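PDB 3ZBH: ESXA from Geobacillus thermodenitrificans, which is of uncharacterised function but belongs to the WXG100 (ESAT-6) family and is probably a small helical substrate of a type VII secretion system. Local coordinates for residues S26-L31 and P63-M68; R19-E24 and V70-V75; E12-V17 and N81-L86. All coordinates share one frame; numbering follows the deposited sequence. Where two conformers were deposited one is given.

All three contacts join the same two helices, 11-45 and 48-95, and lie in series along one antiparallel hairpin. Contact 1 (26-31 with 63-68) is closest to the turn in sequence; contact 2 (19-24 with 70-75) encloses it, and contact 3 (12-17 with 81-86) is the outermost pairing. The centres of contacts 1 and 2 are about 10 Å apart, those of 2 and 3 about 13 Å, and those of 1 and 3 about 24 Å. Neighbours are joined directly, by Val28 packing on Leu72 and by a salt bridge of Arg19 to one conformer of Glu12. Each contact also meets the second subunit, so the residues around each pairing also contribute to the dimer interface.

Contact 1. Residues S26-L31 and P63-M68; sequences SNVTEL and PSFEKM
The carbonyl oxygen of Phe65 faces a methyl group of the other helix, Val28 CG1, which lies 3.2 Å from Phe65 O; no hydrogen bond crosses between 26-31 and 63-68. With CG1 anti to the backbone N of Val28 (chi1 170°), this branch also reaches Phe65 CB at 4.1 Å. The second branch serves a different neighbour, Val28 CG2 lying 4.4 Å from Met68 CG before the rest of the methionine leads off. One turn along, Leu31 brings CD2 obliquely to the phenylalanine ring, 4.0 Å from Phe65 CE2. These residues form the apolar seam of the helical hairpin characteristic of WXG100 proteins, here with short-segment axes 9.3 Å apart and running at 155° to each other. The seam continues into the dimer: the Phe65 ring stacks on Phe65 of the second subunit and also packs on Met68 of that subunit. At the more exposed flank, Glu66 starts away from the partner helix, but a bend at chi2 (-54°) swings its carboxylate back across Thr29 at about a right angle. Across the contact Glu66 OE1 meets a methyl, Thr29 CG2 at 3.8 Å, while Glu66 OE2 has a long, weak ion pair with Arg62.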
# COMPACT_ATOMS: atom_id res chain seq x y z
N SER B 26 -0.38 -1.38 -9.25
CA SER B 26 1.09 -1.60 -9.39
C SER B 26 1.86 -1.24 -8.15
O SER B 26 2.75 -1.99 -7.73
CB SER B 26 1.66 -0.79 -10.57
OG SER B 26 0.94 -1.10 -11.74
N ASN B 27 1.55 -0.07 -7.57
CA ASN B 27 2.14 0.31 -6.31
C ASN B 27 1.95 -0.71 -5.18
O ASN B 27 2.87 -0.89 -4.38
CB ASN B 27 1.66 1.69 -5.85
CG ASN B 27 2.07 2.80 -6.81
OD1 ASN B 27 3.07 2.68 -7.50
ND2 ASN B 27 1.29 3.86 -6.85
N VAL B 28 0.77 -1.35 -5.11
CA VAL B 28 0.52 -2.41 -4.12
C VAL B 28 1.43 -3.63 -4.31
O VAL B 28 2.05 -4.09 -3.35
CB VAL B 28 -0.99 -2.85 -4.05
CG1 VAL B 28 -1.20 -4.11 -3.19
CG2 VAL B 28 -1.82 -1.72 -3.49
N THR B 29 1.51 -4.17 -5.54
CA THR B 29 2.34 -5.37 -5.73
C THR B 29 3.84 -5.06 -5.62
O THR B 29 4.59 -5.86 -5.04
CB THR B 29 2.03 -6.15 -7.04
OG1 THR B 29 2.07 -5.25 -8.14
CG2 THR B 29 0.63 -6.82 -6.94
N GLU B 30 4.26 -3.88 -6.08
CA GLU B 30 5.64 -3.44 -5.89
C GLU B 30 5.98 -3.35 -4.40
O GLU B 30 7.05 -3.80 -3.96
CB GLU B 30 5.92 -2.15 -6.65
CG GLU B 30 5.88 -2.40 -8.16
CD GLU B 30 5.85 -1.13 -8.96
OE1 GLU B 30 6.10 -0.07 -8.37
OE2 GLU B 30 5.59 -1.20 -10.17
N LEU B 31 5.07 -2.78 -3.62
CA LEU B 31 5.26 -2.69 -2.18
C LEU B 31 5.35 -4.07 -1.53
O LEU B 31 6.24 -4.33 -0.72
CB LEU B 31 4.12 -1.87 -1.56
CG LEU B 31 3.95 -1.83 -0.05
CD1 LEU B 31 5.05 -1.03 0.64
CD2 LEU B 31 2.58 -1.20 0.22
N PRO B 63 -2.23 -11.37 2.32
CA PRO B 63 -3.21 -11.76 1.32
C PRO B 63 -4.25 -10.65 1.03
O PRO B 63 -4.82 -10.62 -0.07
CB PRO B 63 -3.92 -12.97 1.93
CG PRO B 63 -3.02 -13.47 3.01
CD PRO B 63 -2.15 -12.33 3.44
N SER B 64 -4.47 -9.75 1.99
CA SER B 64 -5.44 -8.69 1.80
C SER B 64 -4.87 -7.63 0.86
O SER B 64 -5.61 -6.94 0.18
CB SER B 64 -5.81 -8.08 3.15
OG SER B 64 -6.58 -9.01 3.89
N PHE B 65 -3.54 -7.48 0.85
CA PHE B 65 -2.90 -6.63 -0.14
C PHE B 65 -3.06 -7.20 -1.55
O PHE B 65 -3.27 -6.45 -2.49
CB PHE B 65 -1.41 -6.35 0.21
CG PHE B 65 -1.24 -5.29 1.28
CD1 PHE B 65 -1.73 -5.48 2.57
CD2 PHE B 65 -0.60 -4.09 0.99
CE1 PHE B 65 -1.59 -4.50 3.54
CE2 PHE B 65 -0.46 -3.11 1.96
CZ PHE B 65 -0.96 -3.30 3.24
N GLU B 66 -2.96 -8.52 -1.70
CA GLU B 66 -3.15 -9.11 -3.04
C GLU B 66 -4.60 -8.92 -3.46
O GLU B 66 -4.88 -8.69 -4.61
CB GLU B 66 -2.77 -10.59 -3.07
CG GLU B 66 -1.28 -10.86 -2.76
CD GLU B 66 -0.31 -10.08 -3.66
OE1 GLU B 66 -0.65 -9.72 -4.82
OE2 GLU B 66 0.83 -9.79 -3.21
N LYS B 67 -5.53 -9.02 -2.50
CA LYS B 67 -6.93 -8.77 -2.83
C LYS B 67 -7.16 -7.32 -3.26
O LYS B 67 -7.97 -7.04 -4.12
CB LYS B 67 -7.83 -9.11 -1.63
CG LYS B 67 -8.08 -10.59 -1.43
CD LYS B 67 -8.60 -10.83 -0.02
CE LYS B 67 -8.60 -12.29 0.41
NZ LYS B 67 -9.74 -13.00 -0.23
N MET B 68 -6.46 -6.39 -2.62
CA MET B 68 -6.59 -4.99 -3.01
C MET B 68 -6.08 -4.81 -4.44
O MET B 68 -6.67 -4.09 -5.23
CB MET B 68 -5.83 -4.09 -2.04
CG MET B 68 -5.98 -2.61 -2.36
SD MET B 68 -7.63 -1.98 -1.94
CE MET B 68 -7.39 -1.70 -0.18

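Contact 2. Residues R19-E24 and V70-V75; sequences RQYNVE and VLLNEV. With PO4 (phosphate ion), chain J; ACT (acetate ion), chain N; ACT (acetate ion), chain I.
Tyr21 and Leu72 bring their CA atoms within 5.2 Å of each other where the two helices run antiparallel, the short-segment axes 7.8 Å apart and at 156°. At this spacing side chains pack onto the opposite backbone: Tyr21 CB sits 3.4 Å from Leu72 O, and Leu72 CD1 lies 3.8 Å from Glu24 C. The tyrosine ring is held from two directions. Val75 CG1, the branch anti to its own backbone N, covers one face in a CH-pi contact, 3.5 Å from the Tyr21 ring centroid and only 4° off the normal. Leu72 CD2 instead approaches the ring edge, 3.6 Å from Tyr21 CD1, and the two side chains cross at about a right angle. The ring is buried between the two helices of the WXG100 hairpin, and Tyr21 also packs on Ser39 of the second subunit. At the more exposed flank the side chains of Asn22 and Asn73 cross obliquely, their amide planes only moderately inclined. Asn22 ND2 gives a weak hydrogen bond to Asn73 OD1, 3.1 Å long and bent to 131°, and two waters reinforce it: one donates to both Asn22 O and Asn73 OD1, the other accepts from Asn22 ND2 and donates to Asn73 O. The Glu24 carboxylate leads away from 70-75; OE1 is hydrogen-bonded to Asn27 ND2 and OE2 forms a salt bridge with Arg34 of the second subunit. The tyrosine hydroxyl donates in the ring plane to an acetate, probably from the crystallisation liquor, with Tyr21 OH 2.6 Å from its OXT.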
# COMPACT_ATOMS: atom_id res chain seq x y z
N ARG B 19 -6.79 5.06 -14.91
CA ARG B 19 -5.32 5.00 -14.85
C ARG B 19 -4.80 5.08 -13.43
O ARG B 19 -3.84 4.40 -13.09
CB ARG B 19 -4.69 6.06 -15.75
CG ARG B 19 -4.68 5.65 -17.24
CD ARG B 19 -3.76 6.55 -18.08
NE ARG B 19 -4.18 7.96 -18.01
CZ ARG B 19 -5.11 8.52 -18.78
NH1 ARG B 19 -5.74 7.81 -19.71
NH2 ARG B 19 -5.40 9.80 -18.62
N GLN B 20 -5.45 5.86 -12.58
CA GLN B 20 -5.09 5.90 -11.16
C GLN B 20 -5.27 4.55 -10.49
O GLN B 20 -4.40 4.10 -9.73
CB GLN B 20 -5.95 6.91 -10.41
CG GLN B 20 -5.76 8.35 -10.83
CD GLN B 20 -6.52 9.24 -9.88
OE1 GLN B 20 -5.97 9.69 -8.87
NE2 GLN B 20 -7.80 9.44 -10.14
N TYR B 21 -6.42 3.92 -10.74
CA TYR B 21 -6.63 2.57 -10.20
C TYR B 21 -5.55 1.56 -10.66
O TYR B 21 -5.04 0.76 -9.84
CB TYR B 21 -8.05 2.08 -10.52
CG TYR B 21 -9.03 2.60 -9.49
CD1 TYR B 21 -9.21 1.93 -8.29
CD2 TYR B 21 -9.74 3.80 -9.69
CE1 TYR B 21 -10.08 2.41 -7.32
CE2 TYR B 21 -10.62 4.27 -8.74
CZ TYR B 21 -10.79 3.57 -7.57
OH TYR B 21 -11.63 4.04 -6.60
N ASN B 22 -5.19 1.60 -11.94
CA ASN B 22 -4.13 0.68 -12.41
C ASN B 22 -2.76 1.03 -11.87
O ASN B 22 -1.98 0.15 -11.51
CB ASN B 22 -4.08 0.59 -13.93
CG ASN B 22 -5.33 -0.01 -14.52
OD1 ASN B 22 -5.78 0.43 -15.57
ND2 ASN B 22 -5.91 -1.00 -13.85
N VAL B 23 -2.47 2.32 -11.77
CA VAL B 23 -1.25 2.75 -11.10
C VAL B 23 -1.21 2.27 -9.64
O VAL B 23 -0.18 1.73 -9.17
CB VAL B 23 -1.09 4.31 -11.17
CG1 VAL B 23 -0.02 4.79 -10.19
CG2 VAL B 23 -0.79 4.75 -12.60
N GLU B 24 -2.29 2.47 -8.90
CA GLU B 24 -2.26 2.08 -7.50
C GLU B 24 -2.19 0.56 -7.33
O GLU B 24 -1.57 0.08 -6.39
CB GLU B 24 -3.40 2.73 -6.67
CG GLU B 24 -3.39 4.27 -6.62
CD GLU B 24 -2.05 4.91 -6.19
OE1 GLU B 24 -1.14 4.24 -5.65
OE2 GLU B 24 -1.90 6.13 -6.40
N VAL B 70 -6.02 -6.96 -6.86
CA VAL B 70 -7.02 -7.48 -7.80
C VAL B 70 -8.17 -6.48 -7.93
O VAL B 70 -8.59 -6.12 -9.05
CB VAL B 70 -7.57 -8.85 -7.33
CG1 VAL B 70 -8.81 -9.25 -8.12
CG2 VAL B 70 -6.50 -9.94 -7.44
N LEU B 71 -8.69 -6.03 -6.79
CA LEU B 71 -9.83 -5.07 -6.81
C LEU B 71 -9.54 -3.83 -7.63
O LEU B 71 -10.35 -3.44 -8.46
CB LEU B 71 -10.14 -4.63 -5.37
CG LEU B 71 -11.12 -3.47 -5.19
CD1 LEU B 71 -12.46 -3.93 -5.70
CD2 LEU B 71 -11.17 -3.13 -3.70
N LEU B 72 -8.38 -3.19 -7.38
CA LEU B 72 -8.05 -1.96 -8.05
C LEU B 72 -7.92 -2.17 -9.56
O LEU B 72 -8.35 -1.35 -10.33
CB LEU B 72 -6.74 -1.36 -7.51
CG LEU B 72 -6.73 -1.01 -5.99
CD1 LEU B 72 -5.32 -0.69 -5.54
CD2 LEU B 72 -7.73 0.08 -5.57
N ASN B 73 -7.32 -3.29 -9.97
CA ASN B 73 -7.29 -3.58 -11.44
C ASN B 73 -8.66 -3.85 -12.05
O ASN B 73 -8.91 -3.48 -13.20
CB ASN B 73 -6.38 -4.77 -11.71
CG ASN B 73 -4.93 -4.39 -11.77
OD1 ASN B 73 -4.54 -3.41 -12.42
ND2 ASN B 73 -4.11 -5.15 -11.09
N GLU B 74 -9.53 -4.55 -11.33
CA GLU B 74 -10.89 -4.82 -11.82
C GLU B 74 -11.65 -3.50 -11.97
O GLU B 74 -12.34 -3.30 -12.97
CB GLU B 74 -11.65 -5.75 -10.87
CG GLU B 74 -11.09 -7.16 -10.94
CD GLU B 74 -11.80 -8.16 -10.05
OE1 GLU B 74 -12.36 -7.80 -8.98
OE2 GLU B 74 -11.73 -9.34 -10.42
N VAL B 75 -11.52 -2.61 -10.98
CA VAL B 75 -12.11 -1.25 -11.09
C VAL B 75 -11.52 -0.50 -12.28
O VAL B 75 -12.24 0.12 -13.04
CB VAL B 75 -11.92 -0.44 -9.78
CG1 VAL B 75 -12.37 1.03 -9.96
CG2 VAL B 75 -12.71 -1.08 -8.63
P PO4 J . -9.11 11.51 -7.60
O1 PO4 J . -9.55 10.21 -8.27
O2 PO4 J . -10.25 12.07 -6.79
O3 PO4 J . -8.75 12.50 -8.68
O4 PO4 J . -7.94 11.24 -6.67
C ACT N . -6.19 4.64 -21.59
O ACT N . -7.19 4.81 -22.33
OXT ACT N . -6.08 5.20 -20.47
CH3 ACT N . -5.09 3.72 -22.04
C ACT I . -13.10 1.69 -4.30
O ACT I . -14.03 1.90 -3.50
OXT ACT I . -12.23 2.56 -4.53
CH3 ACT I . -13.02 0.34 -4.97
O HOH W 1 -1.76 -2.36 -12.67
O HOH W 2 -7.07 -2.97 -15.14

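Contact 3. Residues E12-V17 and N81-L86; sequences EELRGV and NSATIL
Leu14 and Arg15 straddle Ala83 in a partly buried packing contact between the early turns of helix 11-45 and the later part of helix 48-95, well away from the hairpin turn. The two short segments run almost exactly antiparallel, at 172°, with axes 8.4 Å apart. Ala83 is the point of closest backbone approach, its CA nearest that of Leu14: Ala83 CB is 3.6 Å from Leu14 CB and equally 3.6 Å from Arg15 CG, so one methyl is shared by two side chains. The CD2 branch of Leu14 lies against the second helix, 3.8 Å from Ser82 CB and 4.2 Å from Leu86 CD2. On the other flank the arginine runs extended from CG to NE, which carries its guanidinium along the second helix with Ala83 CB over one face. Thr84 OG1 lies at the guanidinium edge and in its plane, but at 3.7 Å from Arg15 NH2 it is a neighbour and no hydrogen bond. The charge is instead met by a salt bridge from Arg15 NH2 to Glu87, while Thr84 OG1 bonds back to His80 O. Ser82 OG takes part in a hydrogen bond with NE1 of Trp46 of the second subunit. That tryptophan opens the Trp-Glu-Gly turn of the partner hairpin, the WXG signature, and its meeting with the far end of this hairpin reflects the antiparallel, four-helix dimer characteristic of WXG100 proteins.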
# COMPACT_ATOMS: atom_id res chain seq x y z
N GLU B 12 -12.80 11.19 -20.81
CA GLU B 12 -11.42 11.46 -20.34
C GLU B 12 -11.31 11.48 -18.82
O GLU B 12 -10.32 11.02 -18.27
CB GLU B 12 -10.83 12.75 -20.94
CG GLU B 12 -9.38 13.01 -20.49
CD GLU B 12 -8.47 11.79 -20.65
OE1 GLU B 12 -8.52 11.14 -21.72
OE2 GLU B 12 -7.68 11.48 -19.72
N GLU B 13 -12.33 12.00 -18.13
CA GLU B 13 -12.36 11.93 -16.67
C GLU B 13 -12.30 10.49 -16.21
O GLU B 13 -11.55 10.15 -15.31
CB GLU B 13 -13.61 12.61 -16.10
CG GLU B 13 -13.52 14.12 -16.14
CD GLU B 13 -14.87 14.83 -16.09
OE1 GLU B 13 -15.92 14.17 -15.94
OE2 GLU B 13 -14.88 16.07 -16.22
N LEU B 14 -13.14 9.64 -16.80
CA LEU B 14 -13.19 8.23 -16.43
C LEU B 14 -11.88 7.49 -16.71
O LEU B 14 -11.45 6.67 -15.90
CB LEU B 14 -14.34 7.52 -17.16
CG LEU B 14 -15.68 7.54 -16.38
CD1 LEU B 14 -16.15 8.94 -16.08
CD2 LEU B 14 -16.77 6.81 -17.16
N ARG B 15 -11.28 7.76 -17.87
CA ARG B 15 -9.99 7.14 -18.19
C ARG B 15 -8.89 7.59 -17.25
O ARG B 15 -8.01 6.81 -16.88
CB ARG B 15 -9.59 7.43 -19.63
CG ARG B 15 -10.49 6.71 -20.60
CD ARG B 15 -10.27 7.12 -22.04
NE ARG B 15 -11.13 6.26 -22.86
CZ ARG B 15 -11.87 6.68 -23.88
NH1 ARG B 15 -11.85 7.96 -24.23
NH2 ARG B 15 -12.61 5.81 -24.55
N GLY B 16 -8.90 8.88 -16.92
CA GLY B 16 -8.00 9.42 -15.88
C GLY B 16 -8.08 8.66 -14.57
O GLY B 16 -7.05 8.31 -13.96
N VAL B 17 -9.29 8.42 -14.10
CA VAL B 17 -9.49 7.69 -12.87
C VAL B 17 -9.14 6.20 -13.04
O VAL B 17 -8.56 5.60 -12.13
CB VAL B 17 -10.92 7.87 -12.31
CG1 VAL B 17 -11.05 7.08 -11.02
CG2 VAL B 17 -11.16 9.37 -12.01
N ASN B 81 -13.93 0.42 -19.50
CA ASN B 81 -15.12 -0.04 -20.25
C ASN B 81 -16.21 1.04 -20.24
O ASN B 81 -16.84 1.29 -21.27
CB ASN B 81 -15.72 -1.32 -19.67
CG ASN B 81 -14.86 -2.53 -19.92
OD1 ASN B 81 -13.92 -2.48 -20.69
ND2 ASN B 81 -15.15 -3.62 -19.23
N SER B 82 -16.43 1.64 -19.07
CA SER B 82 -17.48 2.67 -18.94
C SER B 82 -17.11 3.91 -19.74
O SER B 82 -17.96 4.56 -20.27
CB SER B 82 -17.70 3.10 -17.47
OG SER B 82 -18.42 2.15 -16.76
N ALA B 83 -15.83 4.24 -19.81
CA ALA B 83 -15.41 5.41 -20.55
C ALA B 83 -15.70 5.22 -22.06
O ALA B 83 -16.17 6.14 -22.72
CB ALA B 83 -13.94 5.73 -20.27
N THR B 84 -15.48 4.01 -22.58
CA THR B 84 -15.80 3.72 -23.98
C THR B 84 -17.29 3.81 -24.22
O THR B 84 -17.71 4.37 -25.25
CB THR B 84 -15.27 2.35 -24.41
OG1 THR B 84 -13.87 2.35 -24.17
CG2 THR B 84 -15.54 2.07 -25.93
N ILE B 85 -18.07 3.30 -23.28
CA ILE B 85 -19.55 3.37 -23.37
C ILE B 85 -20.02 4.81 -23.38
O ILE B 85 -20.89 5.18 -24.18
CB ILE B 85 -20.22 2.56 -22.25
CG1 ILE B 85 -20.13 1.07 -22.64
CG2 ILE B 85 -21.67 3.03 -22.00
CD1 ILE B 85 -20.43 0.08 -21.50
N LEU B 86 -19.43 5.61 -22.51
CA LEU B 86 -19.78 7.03 -22.47
C LEU B 86 -19.41 7.82 -23.74
O LEU B 86 -20.21 8.62 -24.23
CB LEU B 86 -19.19 7.69 -21.21
CG LEU B 86 -19.55 9.16 -20.91
CD1 LEU B 86 -21.06 9.33 -20.75
CD2 LEU B 86 -18.84 9.55 -19.62